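Local coordinates for protein nisin leader peptide-processing serine protease NisP (Lactococcus lactis subsp. lactis, PDB 4MZD) that probably acts as a subtilisin-like serine endopeptidase that removes the leader peptide from the nisin precursor during biosynthesis of this antibiotic, at residues L246-L251 with S298-I303. Residues are numbered along the deposited sequence; the frame is centred on the assembly and turned at random.
Sequences LGNDSL and SDFSNI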
ATOM      1  N   LEU A 246       5.374   2.730  -2.987  1.00  7.39           N
ATOM      2  CA  LEU A 246       6.402   3.757  -3.113  1.00  8.02           C
ATOM      3  C   LEU A 246       5.953   5.017  -2.381  1.00  7.27           C
ATOM      4  O   LEU A 246       4.764   5.269  -2.237  1.00  7.36           O
ATOM      5  CB  LEU A 246       6.650   4.094  -4.580  1.00  8.85           C
ATOM      6  CG  LEU A 246       7.366   3.043  -5.424  1.00  9.95           C
ATOM      7  CD1 LEU A 246       7.372   3.463  -6.876  1.00 11.33           C
ATOM      8  CD2 LEU A 246       8.784   2.809  -4.927  1.00 11.51           C
ATOM      9  N   GLY A 247       6.912   5.829  -1.948  1.00  7.89           N
ATOM     10  CA  GLY A 247       6.591   7.060  -1.250  1.00  8.24           C
ATOM     11  C   GLY A 247       5.863   8.073  -2.113  1.00  7.60           C
ATOM     12  O   GLY A 247       5.839   7.968  -3.343  1.00  8.22           O
ATOM     13  N   ASN A 248       5.278   9.067  -1.448  1.00  8.02           N
ATOM     14  CA  ASN A 248       4.550  10.147  -2.113  1.00  8.04           C
ATOM     15  C   ASN A 248       5.341  11.456  -2.080  1.00  8.32           C
ATOM     16  O   ASN A 248       4.777  12.525  -1.834  1.00  9.23           O
ATOM     17  CB  ASN A 248       3.198  10.394  -1.433  1.00  8.42           C
ATOM     18  CG  ASN A 248       2.278   9.192  -1.471  1.00  8.31           C
ATOM     19  OD1 ASN A 248       2.103   8.541  -2.503  1.00  8.42           O
ATOM     20  ND2 ASN A 248       1.653   8.910  -0.335  1.00 10.09           N
ATOM     21  N   ASP A 249       6.643  11.376  -2.342  1.00  8.89           N
ATOM     22  CA  ASP A 249       7.528  12.532  -2.200  1.00  9.85           C
ATOM     23  C   ASP A 249       8.126  13.006  -3.518  1.00  9.66           C
ATOM     24  O   ASP A 249       9.069  13.799  -3.528  1.00 10.60           O
ATOM     25  CB  ASP A 249       8.611  12.244  -1.156  1.00 10.36           C
ATOM     26  CG  ASP A 249       8.013  12.005   0.210  1.00 10.50           C
ATOM     27  OD1 ASP A 249       7.369  12.935   0.742  1.00 12.26           O
ATOM     28  OD2 ASP A 249       8.148  10.886   0.747  1.00 10.64           O
ATOM     29  N   SER A 250       7.567  12.531  -4.625  1.00 10.06           N
ATOM     30  CA  SER A 250       8.006  12.954  -5.954  1.00 10.79           C
ATOM     31  C   SER A 250       9.486  12.679  -6.209  1.00 11.12           C
ATOM     32  O   SER A 250      10.131  13.401  -6.967  1.00 12.63           O
ATOM     33  CB  SER A 250       7.710  14.445  -6.176  1.00 11.23           C
ATOM     34  OG  SER A 250       6.348  14.738  -5.900  1.00 11.35           O
ATOM     35  N   LEU A 251      10.014  11.636  -5.583  1.00 10.48           N
ATOM     36  CA  LEU A 251      11.427  11.280  -5.708  1.00 11.14           C
ATOM     37  C   LEU A 251      11.649  10.154  -6.699  1.00 11.63           C
ATOM     38  O   LEU A 251      10.980   9.122  -6.632  1.00 11.83           O
ATOM     39  CB  LEU A 251      11.997  10.838  -4.357  1.00 11.63           C
ATOM     40  CG  LEU A 251      11.970  11.860  -3.225  1.00 12.83           C
ATOM     41  CD1 LEU A 251      12.286  11.217  -1.881  1.00 13.46           C
ATOM     42  CD2 LEU A 251      12.939  12.998  -3.519  1.00 14.58           C
ATOM     43  N   SER A 298       1.448  10.145 -10.938  1.00  9.57           N
ATOM     44  CA  SER A 298       0.896  11.171 -10.063  1.00  9.09           C
ATOM     45  C   SER A 298       1.956  12.189  -9.686  1.00  9.34           C
ATOM     46  O   SER A 298       3.108  11.828  -9.439  1.00  9.37           O
ATOM     47  CB  SER A 298       0.367  10.533  -8.779  1.00  8.50           C
ATOM     48  OG  SER A 298      -0.584   9.519  -9.054  1.00  8.76           O
ATOM     49  N   ASP A 299       1.565  13.456  -9.601  1.00  9.53           N
ATOM     50  CA  ASP A 299       2.514  14.493  -9.224  1.00  9.75           C
ATOM     51  C   ASP A 299       3.289  14.150  -7.956  1.00  9.36           C
ATOM     52  O   ASP A 299       4.489  14.418  -7.867  1.00 10.14           O
ATOM     53  CB  ASP A 299       1.835  15.866  -9.083  1.00 10.38           C
ATOM     54  CG  ASP A 299       0.828  15.926  -7.943  1.00 10.04           C
ATOM     55  OD1 ASP A 299       0.020  14.984  -7.807  1.00 10.17           O
ATOM     56  OD2 ASP A 299       0.832  16.936  -7.201  1.00 10.68           O
ATOM     57  N   PHE A 300       2.608  13.561  -6.976  1.00  8.87           N
ATOM     58  CA  PHE A 300       3.243  13.240  -5.698  1.00  9.11           C
ATOM     59  C   PHE A 300       4.044  11.933  -5.699  1.00  8.45           C
ATOM     60  O   PHE A 300       4.796  11.683  -4.761  1.00  8.73           O
ATOM     61  CB  PHE A 300       2.204  13.162  -4.573  1.00  9.19           C
ATOM     62  CG  PHE A 300       1.054  12.241  -4.878  1.00  8.22           C
ATOM     63  CD1 PHE A 300       1.210  10.862  -4.831  1.00  8.25           C
ATOM     64  CD2 PHE A 300      -0.188  12.758  -5.227  1.00  8.46           C
ATOM     65  CE1 PHE A 300       0.158  10.016  -5.132  1.00  8.54           C
ATOM     66  CE2 PHE A 300      -1.246  11.914  -5.526  1.00  8.85           C
ATOM     67  CZ  PHE A 300      -1.071  10.550  -5.488  1.00  8.84           C
ATOM     68  N   SER A 301       3.858  11.073  -6.696  1.00  8.38           N
ATOM     69  CA  SER A 301       4.412   9.724  -6.593  1.00  8.61           C
ATOM     70  C   SER A 301       5.919   9.675  -6.790  1.00  8.48           C
ATOM     71  O   SER A 301       6.466  10.316  -7.694  1.00  9.20           O
ATOM     72  CB  SER A 301       3.758   8.786  -7.601  1.00  8.32           C
ATOM     73  OG  SER A 301       4.244   7.460  -7.435  1.00  8.35           O
ATOM     74  N   ASN A 302       6.591   8.893  -5.956  1.00  8.14           N
ATOM     75  CA  ASN A 302       7.950   8.515  -6.274  1.00  8.68           C
ATOM     76  C   ASN A 302       7.946   7.699  -7.563  1.00  9.34           C
ATOM     77  O   ASN A 302       6.916   7.150  -7.980  1.00  9.68           O
ATOM     78  CB  ASN A 302       8.558   7.693  -5.145  1.00  8.68           C
ATOM     79  CG  ASN A 302       8.900   8.519  -3.918  1.00  8.35           C
ATOM     80  OD1 ASN A 302       8.641   9.724  -3.850  1.00  8.74           O
ATOM     81  ND2 ASN A 302       9.504   7.866  -2.937  1.00  8.65           N
ATOM     82  N   ILE A 303       9.112   7.623  -8.186  1.00 10.18           N
ATOM     83  CA  ILE A 303       9.265   6.941  -9.457  1.00 12.64           C
ATOM     84  C   ILE A 303      10.306   5.844  -9.309  1.00 13.04           C
ATOM     85  O   ILE A 303      11.411   6.092  -8.822  1.00 13.74           O
ATOM     86  CB  ILE A 303       9.710   7.922 -10.573  1.00 15.10           C
ATOM     87  CG1 ILE A 303       8.771   9.133 -10.657  1.00 17.68           C
ATOM     88  CG2 ILE A 303       9.824   7.205 -11.915  1.00 16.14           C
ATOM     89  CD1 ILE A 303       9.238  10.331  -9.849  1.00 18.56           C
TER
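Gly247 and Leu251 grip the chain of 298-303 on both flanks of Asn302: Asn302 N gives a bond to Gly247 O (2.9 Å) and Ile303 N one to Leu251 O, so two irregular loops are joined through main-chain atoms, just past a type I turn from Ser298 to Ser301. How one amide can organise a loop is seen in the side chain of Asn302. Its CG stands beside the backbone N (chi1 -73°), which carries the group into the curve of 247-251. There OD1 accepts two bonds, from Asp249 N at 3.0 Å and from Leu251 N at 2.9 Å; the donors arrive from opposite faces of the amide plane, and the second bond is the straighter. ND2, turned the other way, donates to Asp277 and Tyr208, and since Asp277 also receives Gly247 N and Tyr208 also bonds Asp249, both ends of the amide fix the same loop. Leu251 runs alongside, its CB 3.6 Å from Asn302 OD1, while Leu246 CB meets Asn302 CB at 4.1 Å. On the exposed side, Ser250 OG meets a lone pair of Asp299 O (2.7 Å). Asn248 and Phe300 run alongside each other, amide and ring almost perpendicular (88°), with Asn248 OD1 3.4 Å from Phe300 CD1. Asn352 N bonds that OD1 and orients the amide, leaving ND2 to donate to Arg488 O at the C-terminus, consistent with a cleaved end lying in the active site. Both loops follow neighbouring parallel strands, 241-245 and 286-291, of the subtilisin-like fold; Asn248, its side chain about 6 Å from that of Ser353, the predicted nucleophile, probably corresponds to the oxyanion-hole asparagine of subtilisins, which this contact would help to position.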